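Local coordinates for protein Pcza361.24 (PDB 3G2M) that probably transfers a methyl group from S-adenosyl-L-methionine to a nitrogen of glycopeptide antibiotics during their biosynthesis, at residues Ala119-Leu124 / Cys135-Gly140; Phe266-Gln271 / Val287-Pro292. All blocks are in the same frame, centred on the assembly; numbering follows the deposited sequence.

In the fold
Contacts 1 and 2 lie at the two ends of one seven-stranded mixed sheet, the core of the methyltransferase fold. Contact 1 packs helix 114-125 on edge strand 135-139. Contact 2 is the pairing of strands 267-274 and 284-290 at the far end. Their centres are 29 Å apart and their nearest atoms about 17 Å. Contact 1 is the nearer to the cofactor site: the F120 side chain is about 6 Å from that of E111 and about 8 Å from that of R95, both residues that bind S-adenosylmethionine, which is absent from this chain in the model. In contact 2, the V287 side chain is about 12 Å from that of S157, another cofactor-binding residue.

Contact 1 (Ala119-Leu124 / Cys135-Gly140)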
ATOM      1  N   ALA A 119      -5.189  10.342 -28.869  1.00 37.43           N
ATOM      2  CA  ALA A 119      -6.637  10.148 -28.811  1.00 38.56           C
ATOM      3  C   ALA A 119      -7.361  11.343 -28.182  1.00 39.27           C
ATOM      4  O   ALA A 119      -8.489  11.665 -28.567  1.00 39.29           O
ATOM      5  CB  ALA A 119      -6.971   8.864 -28.066  1.00 38.61           C
ATOM      6  N   PHE A 120      -6.709  11.992 -27.218  1.00 40.08           N
ATOM      7  CA  PHE A 120      -7.200  13.249 -26.652  1.00 41.12           C
ATOM      8  C   PHE A 120      -7.235  14.352 -27.724  1.00 41.87           C
ATOM      9  O   PHE A 120      -8.238  15.066 -27.844  1.00 41.76           O
ATOM     10  CB  PHE A 120      -6.326  13.688 -25.473  1.00 41.22           C
ATOM     11  CG  PHE A 120      -7.002  14.655 -24.521  1.00 41.86           C
ATOM     12  CD1 PHE A 120      -6.756  14.573 -23.155  1.00 42.33           C
ATOM     13  CD2 PHE A 120      -7.869  15.646 -24.982  1.00 42.18           C
ATOM     14  CE1 PHE A 120      -7.359  15.459 -22.265  1.00 42.22           C
ATOM     15  CE2 PHE A 120      -8.484  16.533 -24.098  1.00 42.65           C
ATOM     16  CZ  PHE A 120      -8.225  16.440 -22.741  1.00 41.99           C
ATOM     17  N   ARG A 121      -6.148  14.474 -28.497  1.00 42.60           N
ATOM     18  CA  ARG A 121      -6.052  15.464 -29.577  0.50 43.08           C
ATOM     19  C   ARG A 121      -7.148  15.271 -30.619  1.00 43.46           C
ATOM     20  O   ARG A 121      -7.708  16.241 -31.125  1.00 43.52           O
ATOM     21  CB  ARG A 121      -4.683  15.405 -30.265  0.50 43.00           C
ATOM     22  CG  ARG A 121      -3.569  16.122 -29.525  0.50 43.06           C
ATOM     23  CD  ARG A 121      -2.408  16.486 -30.451  0.50 42.31           C
ATOM     24  NE  ARG A 121      -1.776  15.315 -31.062  0.50 41.86           N
ATOM     25  CZ  ARG A 121      -0.844  14.561 -30.482  0.50 41.17           C
ATOM     26  NH1 ARG A 121      -0.418  14.836 -29.257  0.50 41.22           N
ATOM     27  NH2 ARG A 121      -0.337  13.523 -31.133  0.50 41.20           N
ATOM     28  N   LYS A 122      -7.441  14.009 -30.927  1.00 44.17           N
ATOM     29  CA  LYS A 122      -8.488  13.628 -31.874  1.00 45.15           C
ATOM     30  C   LYS A 122      -9.859  14.105 -31.390  1.00 45.66           C
ATOM     31  O   LYS A 122     -10.648  14.632 -32.176  1.00 45.67           O
ATOM     32  CB  LYS A 122      -8.488  12.109 -32.052  1.00 45.20           C
ATOM     33  CG  LYS A 122      -9.034  11.619 -33.374  1.00 46.13           C
ATOM     34  CD  LYS A 122      -8.776  10.131 -33.522  1.00 47.72           C
ATOM     35  CE  LYS A 122      -9.236   9.616 -34.877  1.00 48.41           C
ATOM     36  NZ  LYS A 122      -8.768   8.218 -35.116  1.00 48.75           N
ATOM     37  N   ARG A 123     -10.121  13.924 -30.094  1.00 46.19           N
ATOM     38  CA  ARG A 123     -11.347  14.401 -29.452  1.00 46.83           C
ATOM     39  C   ARG A 123     -11.405  15.927 -29.412  1.00 47.24           C
ATOM     40  O   ARG A 123     -12.467  16.516 -29.602  1.00 47.34           O
ATOM     41  CB  ARG A 123     -11.461  13.850 -28.028  1.00 46.92           C
ATOM     42  CG  ARG A 123     -12.112  12.480 -27.921  1.00 46.90           C
ATOM     43  CD  ARG A 123     -12.401  12.109 -26.465  1.00 46.98           C
ATOM     44  N   LEU A 124     -10.258  16.554 -29.163  1.00 47.80           N
ATOM     45  CA  LEU A 124     -10.151  18.009 -29.089  1.00 48.45           C
ATOM     46  C   LEU A 124     -10.337  18.672 -30.460  1.00 49.04           C
ATOM     47  O   LEU A 124     -10.774  19.823 -30.547  1.00 49.10           O
ATOM     48  CB  LEU A 124      -8.803  18.403 -28.473  1.00 48.44           C
ATOM     49  CG  LEU A 124      -8.661  19.668 -27.611  1.00 48.78           C
ATOM     50  CD1 LEU A 124      -9.727  19.766 -26.517  1.00 48.15           C
ATOM     51  CD2 LEU A 124      -7.266  19.725 -27.001  1.00 48.40           C
ATOM     52  N   CYS A 135      -8.025  24.518 -23.925  1.00 43.52           N
ATOM     53  CA  CYS A 135      -7.351  23.309 -23.463  1.00 42.71           C
ATOM     54  C   CYS A 135      -5.920  23.242 -23.982  1.00 41.87           C
ATOM     55  O   CYS A 135      -5.686  23.375 -25.184  1.00 41.45           O
ATOM     56  CB  CYS A 135      -8.126  22.064 -23.902  1.00 43.05           C
ATOM     57  SG  CYS A 135      -7.427  20.493 -23.317  1.00 43.61           S
ATOM     58  N   THR A 136      -4.973  23.041 -23.068  1.00 40.71           N
ATOM     59  CA  THR A 136      -3.561  22.889 -23.409  1.00 39.77           C
ATOM     60  C   THR A 136      -3.077  21.500 -23.005  1.00 39.13           C
ATOM     61  O   THR A 136      -3.067  21.164 -21.821  1.00 38.71           O
ATOM     62  CB  THR A 136      -2.681  23.947 -22.705  1.00 39.77           C
ATOM     63  OG1 THR A 136      -3.135  25.259 -23.045  1.00 40.39           O
ATOM     64  CG2 THR A 136      -1.211  23.806 -23.120  1.00 39.97           C
ATOM     65  N   LEU A 137      -2.674  20.698 -23.986  1.00 38.26           N
ATOM     66  CA  LEU A 137      -2.182  19.347 -23.712  1.00 37.91           C
ATOM     67  C   LEU A 137      -0.671  19.299 -23.528  1.00 37.26           C
ATOM     68  O   LEU A 137       0.074  19.899 -24.300  1.00 36.41           O
ATOM     69  CB  LEU A 137      -2.610  18.368 -24.808  1.00 38.09           C
ATOM     70  CG  LEU A 137      -4.088  17.981 -24.848  1.00 39.15           C
ATOM     71  CD1 LEU A 137      -4.363  17.127 -26.068  1.00 39.57           C
ATOM     72  CD2 LEU A 137      -4.490  17.241 -23.587  1.00 39.71           C
ATOM     73  N   VAL A 138      -0.230  18.576 -22.499  1.00 36.44           N
ATOM     74  CA  VAL A 138       1.197  18.473 -22.179  1.00 36.38           C
ATOM     75  C   VAL A 138       1.562  17.044 -21.793  1.00 35.58           C
ATOM     76  O   VAL A 138       0.868  16.422 -20.986  1.00 35.03           O
ATOM     77  CB  VAL A 138       1.592  19.438 -21.013  1.00 36.62           C
ATOM     78  CG1 VAL A 138       3.069  19.290 -20.667  1.00 37.40           C
ATOM     79  CG2 VAL A 138       1.287  20.880 -21.376  1.00 37.50           C
ATOM     80  N   GLN A 139       2.638  16.515 -22.372  1.00 35.40           N
ATOM     81  CA  GLN A 139       3.115  15.200 -21.969  0.50 34.95           C
ATOM     82  C   GLN A 139       3.936  15.314 -20.691  1.00 35.00           C
ATOM     83  O   GLN A 139       4.840  16.139 -20.592  1.00 35.06           O
ATOM     84  CB  GLN A 139       3.918  14.508 -23.073  0.50 35.00           C
ATOM     85  CG  GLN A 139       4.295  13.074 -22.702  0.50 34.01           C
ATOM     86  CD  GLN A 139       4.592  12.189 -23.894  0.50 33.71           C
ATOM     87  OE1 GLN A 139       4.745  12.655 -25.024  0.50 32.29           O
ATOM     88  NE2 GLN A 139       4.677  10.890 -23.641  0.50 33.51           N
ATOM     89  N   GLY A 140       3.609  14.481 -19.706  1.00 34.52           N
ATOM     90  CA  GLY A 140       4.351  14.501 -18.455  1.00 33.71           C
ATOM     91  C   GLY A 140       3.901  13.455 -17.465  1.00 33.48           C
ATOM     92  O   GLY A 140       2.843  12.852 -17.623  1.00 33.04           O
TER
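L137 of the edge strand reaches F120, R121 and L124 of the helix. Its CB points toward the helix. CG is anti to the carbonyl carbon (chi1 -72°); beyond it the two methyls part. CD2 sits over the centre of the F120 ring, 3.5 Å from the centroid and 13° off the ring normal, which makes a CH-pi contact. CD1 lies between R121 CG, at 3.7 Å, and L124 CD2, at 4.0 Å, and also touches CB and CG of F120. The F120 ring is brought to L137 by a CG anti to its own backbone N (chi1 -159°). C135, two residues before L137, also points toward the helix. Its SG lies 3.8 Å from L124 CD2 and approaches the F120 ring obliquely, 5.0 Å from the centroid, in a sulfur-aromatic contact. No hydrogen bond crosses; the contact is apolar. F98 of helix 97-101 meets the F120 ring, and A109 of strand 107-111 touches both F120 and L137. Segment 119-124 runs nearly antiparallel to strand 135-139. This is the helix-on-sheet layer of a Rossmann-like methyltransferase, in a beta-alpha-beta crossover from strand 107-111 to the parallel strand 135-139.

Contact 2 (Phe266-Gln271 / Val287-Pro292); sequences FDVIAQ and VEAVMP
M291, a selenomethionine, lays its SE over one face of the F266 ring just beyond the paired strands, the two side chains crossing obliquely. SE stands over the centre of the F266 ring, 3.8 Å from the centroid and 14° off its normal, in a Met-aromatic contact. The M291 torsions chi1 (-68°) and chi2 (-54°) bring SE there; the bend at chi3 turns only the terminal CE. A289 CB reaches the same ring obliquely, at CD1. V176 of helix 166-179 and L261 of helix 254-263 also touch F266.

V268, Q271, V287 and A289 occupy one face of the sheet. Here V268 CG1 meets V287 CG1 at 3.9 Å, the two side chains crossing at a slant. L261 also touches V268, and V258 touches Q271, so helix 254-263 covers part of this face.

D267, A270, E288 and V290 point to the other face. I269 lies close to a right angle to both E288 and V290. Its CD1 meets V290 CG1 at 3.8 Å, while CG1 lies near E288 O and CB. The extended E288 chain brings OE2 to A270 CB, at 3.5 Å; OE1 forms a salt bridge with K185 of strand 184-191. At the last modelled residue, the D267 carboxylate lies against CB and CG of P292.

Four backbone bonds hold the strands. D267 and V290 bond both ways, with D267 N to V290 O the shorter at 2.7 Å. E288 O accepts I269 N at 2.9 Å, and E288 N donates to A270 O at 2.9 Å. I269 and A270 thus both face E288. This is a classic beta bulge in the antiparallel hairpin that ends the methyltransferase sheet.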
ATOM      1  N   PHE A 266       1.482  20.062   3.249  1.00 33.01           N
ATOM      2  CA  PHE A 266       0.183  20.673   2.966  1.00 33.06           C
ATOM      3  C   PHE A 266      -0.646  20.778   4.239  1.00 33.36           C
ATOM      4  O   PHE A 266      -0.472  19.992   5.169  1.00 33.10           O
ATOM      5  CB  PHE A 266      -0.612  19.843   1.939  1.00 32.85           C
ATOM      6  CG  PHE A 266      -0.155  20.012   0.515  1.00 31.84           C
ATOM      7  CD1 PHE A 266      -0.665  21.037  -0.279  1.00 31.95           C
ATOM      8  CD2 PHE A 266       0.783  19.146  -0.034  1.00 32.14           C
ATOM      9  CE1 PHE A 266      -0.247  21.195  -1.615  1.00 31.70           C
ATOM     10  CE2 PHE A 266       1.211  19.296  -1.367  1.00 31.36           C
ATOM     11  CZ  PHE A 266       0.698  20.323  -2.150  1.00 32.43           C
ATOM     12  N   ASP A 267      -1.548  21.755   4.258  1.00 33.98           N
ATOM     13  CA  ASP A 267      -2.654  21.803   5.200  1.00 34.89           C
ATOM     14  C   ASP A 267      -3.894  21.275   4.504  1.00 34.61           C
ATOM     15  O   ASP A 267      -4.316  21.845   3.505  1.00 35.24           O
ATOM     16  CB  ASP A 267      -2.943  23.246   5.627  1.00 35.39           C
ATOM     17  CG  ASP A 267      -1.945  23.779   6.626  1.00 37.48           C
ATOM     18  OD1 ASP A 267      -1.185  22.981   7.220  1.00 38.82           O
ATOM     19  OD2 ASP A 267      -1.938  25.015   6.820  1.00 40.10           O
ATOM     20  N   VAL A 268      -4.474  20.198   5.022  1.00 34.55           N
ATOM     21  CA  VAL A 268      -5.730  19.674   4.476  1.00 34.74           C
ATOM     22  C   VAL A 268      -6.887  20.415   5.150  1.00 35.15           C
ATOM     23  O   VAL A 268      -7.126  20.271   6.348  1.00 34.80           O
ATOM     24  CB  VAL A 268      -5.833  18.115   4.603  1.00 34.74           C
ATOM     25  CG1 VAL A 268      -7.224  17.616   4.239  1.00 33.93           C
ATOM     26  CG2 VAL A 268      -4.783  17.426   3.704  1.00 33.59           C
ATOM     27  N   ILE A 269      -7.579  21.240   4.373  1.00 35.68           N
ATOM     28  CA  ILE A 269      -8.542  22.197   4.943  1.00 36.06           C
ATOM     29  C   ILE A 269     -10.012  21.774   4.832  1.00 36.52           C
ATOM     30  O   ILE A 269     -10.888  22.398   5.439  1.00 36.44           O
ATOM     31  CB  ILE A 269      -8.341  23.630   4.364  1.00 35.88           C
ATOM     32  CG1 ILE A 269      -8.442  23.623   2.836  1.00 36.01           C
ATOM     33  CG2 ILE A 269      -6.999  24.204   4.836  1.00 36.34           C
ATOM     34  CD1 ILE A 269      -8.437  25.011   2.191  1.00 36.03           C
ATOM     35  N   ALA A 270     -10.280  20.740   4.038  1.00 36.81           N
ATOM     36  CA  ALA A 270     -11.624  20.161   3.939  1.00 37.52           C
ATOM     37  C   ALA A 270     -11.591  18.786   3.288  1.00 38.03           C
ATOM     38  O   ALA A 270     -10.779  18.536   2.400  1.00 38.33           O
ATOM     39  CB  ALA A 270     -12.567  21.091   3.177  1.00 37.35           C
ATOM     40  N   GLN A 271     -12.465  17.897   3.758  1.00 38.90           N
ATOM     41  CA  GLN A 271     -12.681  16.573   3.163  1.00 39.70           C
ATOM     42  C   GLN A 271     -14.181  16.370   3.089  1.00 39.85           C
ATOM     43  O   GLN A 271     -14.856  16.325   4.125  1.00 40.33           O
ATOM     44  CB  GLN A 271     -12.104  15.452   4.029  1.00 39.89           C
ATOM     45  CG  GLN A 271     -10.668  15.588   4.482  1.00 41.01           C
ATOM     46  CD  GLN A 271     -10.263  14.458   5.427  1.00 40.46           C
ATOM     47  OE1 GLN A 271     -10.611  13.292   5.217  1.00 43.04           O
ATOM     48  NE2 GLN A 271      -9.534  14.802   6.467  1.00 40.92           N
ATOM     49  N   VAL A 287     -11.015  16.144  -1.350  1.00 32.18           N
ATOM     50  CA  VAL A 287     -10.039  16.686  -0.402  1.00 32.67           C
ATOM     51  C   VAL A 287      -9.492  18.007  -0.940  1.00 32.68           C
ATOM     52  O   VAL A 287      -9.119  18.095  -2.109  1.00 32.43           O
ATOM     53  CB  VAL A 287      -8.878  15.671  -0.158  1.00 32.63           C
ATOM     54  CG1 VAL A 287      -7.736  16.289   0.656  1.00 33.11           C
ATOM     55  CG2 VAL A 287      -9.396  14.402   0.525  1.00 32.95           C
ATOM     56  N   GLU A 288      -9.473  19.036  -0.094  1.00 32.85           N
ATOM     57  CA  GLU A 288      -8.876  20.330  -0.451  1.00 32.80           C
ATOM     58  C   GLU A 288      -7.623  20.557   0.377  1.00 32.92           C
ATOM     59  O   GLU A 288      -7.661  20.460   1.611  1.00 32.63           O
ATOM     60  CB  GLU A 288      -9.847  21.479  -0.188  1.00 33.37           C
ATOM     61  CG  GLU A 288     -11.101  21.466  -1.037  1.00 34.16           C
ATOM     62  CD  GLU A 288     -12.172  22.359  -0.469  1.00 35.90           C
ATOM     63  OE1 GLU A 288     -11.913  23.582  -0.359  1.00 36.93           O
ATOM     64  OE2 GLU A 288     -13.257  21.836  -0.122  1.00 33.67           O
ATOM     65  N   ALA A 289      -6.520  20.877  -0.294  1.00 32.74           N
ATOM     66  CA  ALA A 289      -5.257  21.104   0.402  1.00 32.91           C
ATOM     67  C   ALA A 289      -4.566  22.364  -0.090  1.00 33.04           C
ATOM     68  O   ALA A 289      -4.614  22.693  -1.279  1.00 32.77           O
ATOM     69  CB  ALA A 289      -4.332  19.897   0.260  1.00 32.65           C
ATOM     70  N   VAL A 290      -3.919  23.059   0.839  1.00 33.44           N
ATOM     71  CA  VAL A 290      -3.176  24.282   0.530  1.00 34.55           C
ATOM     72  C   VAL A 290      -1.830  24.288   1.255  1.00 35.30           C
ATOM     73  O   VAL A 290      -1.637  23.550   2.221  1.00 35.45           O
ATOM     74  CB  VAL A 290      -3.977  25.561   0.918  1.00 34.54           C
ATOM     75  CG1 VAL A 290      -5.288  25.650   0.126  1.00 34.66           C
ATOM     76  CG2 VAL A 290      -4.245  25.613   2.436  1.00 34.44           C
HETATM   77  N   MSE A 291      -0.910  25.128   0.799  1.00 36.50           N
HETATM   78  CA  MSE A 291       0.357  25.318   1.503  1.00 38.02           C
HETATM   79  C   MSE A 291       0.166  26.337   2.625  1.00 38.67           C
HETATM   80  O   MSE A 291      -0.524  27.333   2.428  1.00 39.19           O
HETATM   81  CB  MSE A 291       1.447  25.777   0.533  1.00 38.46           C
HETATM   82  CG  MSE A 291       1.852  24.715  -0.484  1.00 39.98           C
HETATM   83 SE   MSE A 291       2.365  23.044   0.385  1.00 45.43          SE
HETATM   84  CE  MSE A 291       3.969  23.674   1.309  1.00 42.15           C
ATOM     85  N   PRO A 292       0.768  26.090   3.808  1.00 39.17           N
ATOM     86  CA  PRO A 292       0.650  27.016   4.941  1.00 39.58           C
ATOM     87  C   PRO A 292       1.321  28.370   4.693  1.00 39.97           C
ATOM     88  O   PRO A 292       1.996  28.556   3.676  1.00 40.41           O
ATOM     89  CB  PRO A 292       1.370  26.283   6.082  1.00 39.63           C
ATOM     90  CG  PRO A 292       1.507  24.860   5.632  1.00 39.53           C
ATOM     91  CD  PRO A 292       1.593  24.917   4.147  1.00 38.93           C
TER